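Local atomic coordinates of N-acetylglucosaminidase (Paenibacillus barengoltzii, PDB entry 6INX), a protein that probably hydrolyses glycosidic bonds of N-acetylglucosamine-containing glycans as a family 18 glycoside hydrolase. Residues G71-T83 against E117-N129. Numbering follows the deposited sequence.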
ATOM      1  N   GLY A  71     -15.172  15.026   6.467  1.00 10.61           N
ATOM      2  CA  GLY A  71     -15.397  13.612   6.675  1.00 13.05           C
ATOM      3  C   GLY A  71     -15.357  12.857   5.360  1.00 11.93           C
ATOM      4  O   GLY A  71     -15.346  13.434   4.271  1.00 11.37           O
ATOM      5  N   TRP A  72     -15.334  11.528   5.468  1.00 13.77           N
ATOM      6  CA  TRP A  72     -15.243  10.699   4.272  1.00 12.52           C
ATOM      7  C   TRP A  72     -16.454  10.908   3.374  1.00 13.27           C
ATOM      8  O   TRP A  72     -17.601  10.798   3.819  1.00 14.01           O
ATOM      9  CB  TRP A  72     -15.134   9.223   4.654  1.00 13.52           C
ATOM     10  CG  TRP A  72     -14.954   8.326   3.459  1.00 13.94           C
ATOM     11  CD1 TRP A  72     -15.901   7.533   2.870  1.00 12.78           C
ATOM     12  CD2 TRP A  72     -13.761   8.151   2.699  1.00 14.48           C
ATOM     13  NE1 TRP A  72     -15.359   6.867   1.797  1.00 13.52           N
ATOM     14  CE2 TRP A  72     -14.044   7.231   1.668  1.00 14.07           C
ATOM     15  CE3 TRP A  72     -12.474   8.679   2.793  1.00 12.76           C
ATOM     16  CZ2 TRP A  72     -13.083   6.826   0.739  1.00 14.73           C
ATOM     17  CZ3 TRP A  72     -11.520   8.284   1.866  1.00 17.36           C
ATOM     18  CH2 TRP A  72     -11.831   7.366   0.852  1.00 15.63           C
ATOM     19  N   SER A  73     -16.185  11.233   2.109  1.00 12.42           N
ATOM     20  CA  SER A  73     -17.148  11.469   1.034  1.00 10.23           C
ATOM     21  C   SER A  73     -17.788  12.847   1.067  1.00 12.32           C
ATOM     22  O   SER A  73     -18.675  13.123   0.252  1.00 14.41           O
ATOM     23  CB  SER A  73     -18.221  10.386   0.885  1.00 13.71           C
ATOM     24  OG  SER A  73     -17.615   9.122   0.672  1.00 25.61           O
ATOM     25  N   ALA A  74     -17.350  13.728   1.959  1.00 11.02           N
ATOM     26  CA  ALA A  74     -17.854  15.092   1.986  1.00 11.31           C
ATOM     27  C   ALA A  74     -17.106  15.905   0.938  1.00 12.87           C
ATOM     28  O   ALA A  74     -15.885  16.075   1.030  1.00 12.75           O
ATOM     29  CB  ALA A  74     -17.638  15.689   3.376  1.00 12.42           C
ATOM     30  N   GLY A  75     -17.835  16.427  -0.052  1.00 11.78           N
ATOM     31  CA  GLY A  75     -17.214  17.113  -1.161  1.00 12.88           C
ATOM     32  C   GLY A  75     -17.159  18.617  -0.968  1.00 11.88           C
ATOM     33  O   GLY A  75     -17.493  19.158   0.084  1.00 12.98           O
ATOM     34  N   GLY A  76     -16.712  19.294  -2.026  1.00 10.86           N
ATOM     35  CA  GLY A  76     -16.667  20.745  -2.058  1.00 11.68           C
ATOM     36  C   GLY A  76     -15.315  21.357  -1.757  1.00 11.68           C
ATOM     37  O   GLY A  76     -15.141  22.555  -1.992  1.00 11.34           O
ATOM     38  N   PHE A  77     -14.354  20.570  -1.269  1.00  9.34           N
ATOM     39  CA  PHE A  77     -13.083  21.127  -0.813  1.00  9.85           C
ATOM     40  C   PHE A  77     -12.168  21.491  -1.971  1.00  9.40           C
ATOM     41  O   PHE A  77     -11.595  22.582  -1.990  1.00 10.44           O
ATOM     42  CB  PHE A  77     -12.372  20.118   0.086  1.00  9.95           C
ATOM     43  CG  PHE A  77     -12.966  19.987   1.449  1.00 12.27           C
ATOM     44  CD1 PHE A  77     -12.688  20.919   2.433  1.00 13.91           C
ATOM     45  CD2 PHE A  77     -13.783  18.910   1.758  1.00 12.95           C
ATOM     46  CE1 PHE A  77     -13.227  20.780   3.709  1.00 17.31           C
ATOM     47  CE2 PHE A  77     -14.329  18.770   3.022  1.00 15.98           C
ATOM     48  CZ  PHE A  77     -14.047  19.705   3.998  1.00 17.62           C
ATOM     49  N   SER A  78     -11.947  20.566  -2.912  1.00 10.92           N
ATOM     50  CA  SER A  78     -11.093  20.894  -4.049  1.00  8.57           C
ATOM     51  C   SER A  78     -11.652  22.093  -4.809  1.00 10.05           C
ATOM     52  O   SER A  78     -10.902  22.975  -5.241  1.00 10.77           O
ATOM     53  CB  SER A  78     -10.948  19.679  -4.973  1.00 10.71           C
ATOM     54  OG  SER A  78     -10.159  19.963  -6.115  1.00 11.72           O
ATOM     55  N   GLU A  79     -12.972  22.139  -4.968  1.00  9.65           N
ATOM     56  CA  GLU A  79     -13.625  23.269  -5.630  1.00 10.23           C
ATOM     57  C   GLU A  79     -13.365  24.577  -4.885  1.00 12.01           C
ATOM     58  O   GLU A  79     -12.935  25.577  -5.482  1.00 11.71           O
ATOM     59  CB  GLU A  79     -15.131  22.992  -5.716  1.00 11.45           C
ATOM     60  CG  GLU A  79     -15.519  21.738  -6.528  1.00 12.24           C
ATOM     61  CD  GLU A  79     -15.691  20.487  -5.676  1.00 12.25           C
ATOM     62  OE1 GLU A  79     -14.941  20.295  -4.691  1.00 12.79           O
ATOM     63  OE2 GLU A  79     -16.601  19.684  -6.001  1.00 13.88           O
ATOM     64  N   ALA A  80     -13.610  24.586  -3.572  1.00 12.67           N
ATOM     65  CA  ALA A  80     -13.410  25.807  -2.793  1.00 10.62           C
ATOM     66  C   ALA A  80     -11.946  26.223  -2.786  1.00 11.77           C
ATOM     67  O   ALA A  80     -11.629  27.409  -2.909  1.00 12.55           O
ATOM     68  CB  ALA A  80     -13.912  25.601  -1.366  1.00 10.90           C
ATOM     69  N   ALA A  81     -11.033  25.258  -2.648  1.00  9.24           N
ATOM     70  CA  ALA A  81      -9.626  25.621  -2.560  1.00  9.22           C
ATOM     71  C   ALA A  81      -9.046  26.082  -3.887  1.00 10.09           C
ATOM     72  O   ALA A  81      -7.943  26.639  -3.892  1.00 11.03           O
ATOM     73  CB  ALA A  81      -8.816  24.438  -2.026  1.00 10.16           C
ATOM     74  N   SER A  82      -9.748  25.861  -4.998  1.00 11.27           N
ATOM     75  CA  SER A  82      -9.208  26.098  -6.330  1.00 11.94           C
ATOM     76  C   SER A  82      -9.183  27.568  -6.730  1.00 12.45           C
ATOM     77  O   SER A  82      -8.530  27.898  -7.728  1.00 13.55           O
ATOM     78  CB  SER A  82      -9.996  25.298  -7.378  1.00 13.62           C
ATOM     79  OG  SER A  82     -11.285  25.852  -7.588  1.00 14.18           O
ATOM     80  N   THR A  83      -9.873  28.451  -6.007  1.00 12.16           N
ATOM     81  CA  THR A  83      -9.886  29.872  -6.340  1.00 11.25           C
ATOM     82  C   THR A  83      -9.639  30.690  -5.085  1.00 12.09           C
ATOM     83  O   THR A  83      -9.936  30.255  -3.967  1.00 10.44           O
ATOM     84  CB  THR A  83     -11.208  30.337  -6.980  1.00 11.44           C
ATOM     85  OG1 THR A  83     -12.264  30.284  -6.015  1.00 12.63           O
ATOM     86  CG2 THR A  83     -11.568  29.492  -8.198  1.00 13.24           C
ATOM     87  N   GLU A 117     -10.907   9.395  -4.322  1.00 10.19           N
ATOM     88  CA  GLU A 117     -11.382   8.039  -4.081  1.00 10.93           C
ATOM     89  C   GLU A 117     -12.662   7.993  -3.255  1.00 11.86           C
ATOM     90  O   GLU A 117     -13.398   6.999  -3.331  1.00 14.29           O
ATOM     91  CB  GLU A 117     -10.289   7.224  -3.381  1.00 11.16           C
ATOM     92  CG  GLU A 117      -9.242   6.639  -4.304  1.00 10.93           C
ATOM     93  CD  GLU A 117      -8.114   7.584  -4.684  1.00 10.84           C
ATOM     94  OE1 GLU A 117      -8.167   8.784  -4.346  1.00 10.66           O
ATOM     95  OE2 GLU A 117      -7.186   7.099  -5.375  1.00 10.19           O
ATOM     96  N   ALA A 118     -12.947   9.029  -2.463  1.00 10.89           N
ATOM     97  CA  ALA A 118     -14.166   9.041  -1.667  1.00 13.49           C
ATOM     98  C   ALA A 118     -15.379   9.491  -2.464  1.00 13.92           C
ATOM     99  O   ALA A 118     -16.471   9.593  -1.892  1.00 15.63           O
ATOM    100  CB  ALA A 118     -13.995   9.924  -0.426  1.00 14.06           C
ATOM    101  N   GLY A 119     -15.223   9.733  -3.762  1.00 11.26           N
ATOM    102  CA  GLY A 119     -16.321  10.213  -4.575  1.00 12.09           C
ATOM    103  C   GLY A 119     -16.473  11.711  -4.560  1.00 15.84           C
ATOM    104  O   GLY A 119     -17.596  12.218  -4.691  1.00 20.72           O
ATOM    105  N   ILE A 120     -15.372  12.439  -4.384  1.00 12.68           N
ATOM    106  CA  ILE A 120     -15.367  13.892  -4.334  1.00 11.82           C
ATOM    107  C   ILE A 120     -14.437  14.394  -5.434  1.00 11.33           C
ATOM    108  O   ILE A 120     -13.657  13.639  -6.015  1.00 12.70           O
ATOM    109  CB  ILE A 120     -14.928  14.428  -2.952  1.00 12.31           C
ATOM    110  CG1 ILE A 120     -13.485  14.009  -2.630  1.00 13.84           C
ATOM    111  CG2 ILE A 120     -15.890  13.937  -1.872  1.00 11.42           C
ATOM    112  CD1 ILE A 120     -12.873  14.726  -1.400  1.00 13.83           C
ATOM    113  N   ALA A 121     -14.541  15.679  -5.738  1.00 11.13           N
ATOM    114  CA  ALA A 121     -13.627  16.256  -6.711  1.00 10.28           C
ATOM    115  C   ALA A 121     -12.207  16.347  -6.157  1.00  9.93           C
ATOM    116  O   ALA A 121     -11.988  16.505  -4.945  1.00 10.64           O
ATOM    117  CB  ALA A 121     -14.106  17.645  -7.119  1.00 10.54           C
ATOM    118  N   ALA A 122     -11.232  16.256  -7.066  1.00  9.79           N
ATOM    119  CA  ALA A 122      -9.831  16.394  -6.701  1.00  8.82           C
ATOM    120  C   ALA A 122      -9.044  16.861  -7.908  1.00 11.68           C
ATOM    121  O   ALA A 122      -9.481  16.731  -9.058  1.00 13.78           O
ATOM    122  CB  ALA A 122      -9.210  15.081  -6.197  1.00 11.74           C
ATOM    123  N   SER A 123      -7.846  17.368  -7.632  1.00 11.01           N
ATOM    124  CA  SER A 123      -6.976  17.892  -8.673  1.00 12.90           C
ATOM    125  C   SER A 123      -5.544  17.850  -8.171  1.00 12.63           C
ATOM    126  O   SER A 123      -5.311  18.009  -6.969  1.00 11.31           O
ATOM    127  CB  SER A 123      -7.365  19.341  -8.999  1.00 14.90           C
ATOM    128  OG  SER A 123      -6.348  19.977  -9.765  1.00 15.00           O
ATOM    129  N   PRO A 124      -4.561  17.644  -9.054  1.00 12.15           N
ATOM    130  CA  PRO A 124      -3.168  17.827  -8.623  1.00 10.70           C
ATOM    131  C   PRO A 124      -2.910  19.197  -8.036  1.00 11.81           C
ATOM    132  O   PRO A 124      -1.990  19.347  -7.229  1.00 12.36           O
ATOM    133  CB  PRO A 124      -2.356  17.622  -9.911  1.00 14.07           C
ATOM    134  CG  PRO A 124      -3.295  17.080 -10.910  1.00 21.03           C
ATOM    135  CD  PRO A 124      -4.684  17.372 -10.497  1.00 14.19           C
ATOM    136  N   ASP A 125      -3.689  20.210  -8.436  1.00 11.39           N
ATOM    137  CA  ASP A 125      -3.537  21.545  -7.872  1.00 13.40           C
ATOM    138  C   ASP A 125      -3.869  21.592  -6.386  1.00 12.71           C
ATOM    139  O   ASP A 125      -3.506  22.569  -5.720  1.00 11.90           O
ATOM    140  CB  ASP A 125      -4.427  22.548  -8.619  1.00 14.26           C
ATOM    141  CG  ASP A 125      -4.040  22.710 -10.074  1.00 22.91           C
ATOM    142  OD1 ASP A 125      -2.879  22.416 -10.421  1.00 24.06           O
ATOM    143  OD2 ASP A 125      -4.904  23.139 -10.870  1.00 24.95           O
ATOM    144  N   ASP A 126      -4.543  20.563  -5.850  1.00 10.80           N
ATOM    145  CA  ASP A 126      -4.910  20.562  -4.434  1.00 11.41           C
ATOM    146  C   ASP A 126      -3.685  20.621  -3.530  1.00  9.70           C
ATOM    147  O   ASP A 126      -3.778  21.087  -2.389  1.00 10.29           O
ATOM    148  CB  ASP A 126      -5.687  19.291  -4.071  1.00 11.36           C
ATOM    149  CG  ASP A 126      -7.032  19.180  -4.740  1.00 10.93           C
ATOM    150  OD1 ASP A 126      -7.573  20.181  -5.275  1.00 10.56           O
ATOM    151  OD2 ASP A 126      -7.566  18.054  -4.699  1.00  9.92           O
ATOM    152  N   LYS A 127      -2.546  20.107  -3.994  1.00  9.13           N
ATOM    153  CA  LYS A 127      -1.360  20.086  -3.138  1.00 10.32           C
ATOM    154  C   LYS A 127      -0.945  21.498  -2.738  1.00 13.80           C
ATOM    155  O   LYS A 127      -0.737  21.786  -1.553  1.00 12.81           O
ATOM    156  CB  LYS A 127      -0.233  19.340  -3.853  1.00 11.60           C
ATOM    157  CG  LYS A 127       1.050  19.245  -3.051  1.00 10.69           C
ATOM    158  CD  LYS A 127       1.991  18.238  -3.676  1.00 13.20           C
ATOM    159  CE  LYS A 127       3.335  18.233  -2.965  1.00 18.99           C
ATOM    160  NZ  LYS A 127       4.182  17.128  -3.502  1.00 27.96           N
ATOM    161  N   ALA A 128      -0.846  22.404  -3.710  1.00 11.59           N
ATOM    162  CA  ALA A 128      -0.551  23.791  -3.372  1.00 13.28           C
ATOM    163  C   ALA A 128      -1.770  24.495  -2.785  1.00 11.89           C
ATOM    164  O   ALA A 128      -1.638  25.297  -1.853  1.00 12.27           O
ATOM    165  CB  ALA A 128      -0.046  24.528  -4.617  1.00 13.53           C
ATOM    166  N   ASN A 129      -2.971  24.172  -3.285  1.00 10.70           N
ATOM    167  CA  ASN A 129      -4.162  24.922  -2.885  1.00  8.04           C
ATOM    168  C   ASN A 129      -4.562  24.643  -1.438  1.00  8.13           C
ATOM    169  O   ASN A 129      -5.150  25.512  -0.786  1.00 10.14           O
ATOM    170  CB  ASN A 129      -5.330  24.613  -3.833  1.00  8.74           C
ATOM    171  CG  ASN A 129      -5.125  25.192  -5.209  1.00 11.36           C
ATOM    172  OD1 ASN A 129      -4.264  26.043  -5.407  1.00 13.08           O
ATOM    173  ND2 ASN A 129      -5.896  24.726  -6.168  1.00 11.96           N
TER
HETATM  174  O   HOH W   1     -19.495  13.733  -2.312  1.00 32.26           O
HETATM  175  O   HOH W   2     -16.526  17.484  -4.439  1.00 11.32           O
HETATM  176  O   HOH W   3     -13.514  18.152  -3.260  1.00 10.73           O
HETATM  177  O   HOH W   4      -8.023  22.851  -5.377  1.00 13.33           O
HETATM  178  O   HOH W   5      -6.423  26.017  -8.775  1.00 23.88           O
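From S73 beside A118 to A81 beside N129, the two backbones run side by side in the same direction, G75 passing I120 at 4.9 Å between CA atoms, yet no direct backbone-to-backbone hydrogen bond joins them. At one end the CB of A118 sits over the centre of the six-membered ring of W72, 3.3 Å from its centroid and 9° off the ring normal, a CH-pi contact. The next residue adds a bond: S73 OG donates to A118 O (2.8 Å) in the carbonyl plane, on a lone pair. I120 then lays its CG2 methyl on backbone, 3.5 Å from G75 CA. Further along, the S78 hydroxyl, swung opposite the backbone N (chi1 178°), brings OG to D126 OD1 at 2.7 Å on its syn lone pair. A water that also bridges S78 O and N129 ND2 gives OD1 a second donor. D126 OD2 takes S123 N from above the carboxylate plane, and C114 N as well; S123 OG accepts from D125 N, completing a capping box in the turn into helix 126-148. With an alanine here instead of D126, the S78 hydroxyl, S123 N and C114 N are likely to lose their shared carboxylate, weakening the cap. Beyond, A81 CB meets N129 CB at 3.9 Å. Another water links G76 N, E79 OE2 and A121 N. Loop 71-76 with helix 77-81 and the loop into helix 126-148, following neighbouring TIM-barrel strands, are thus joined mainly by side-chain bonds and water; W72 also touches E111 of the DxxDxDxE motif, consistent with a place at the active-site rim.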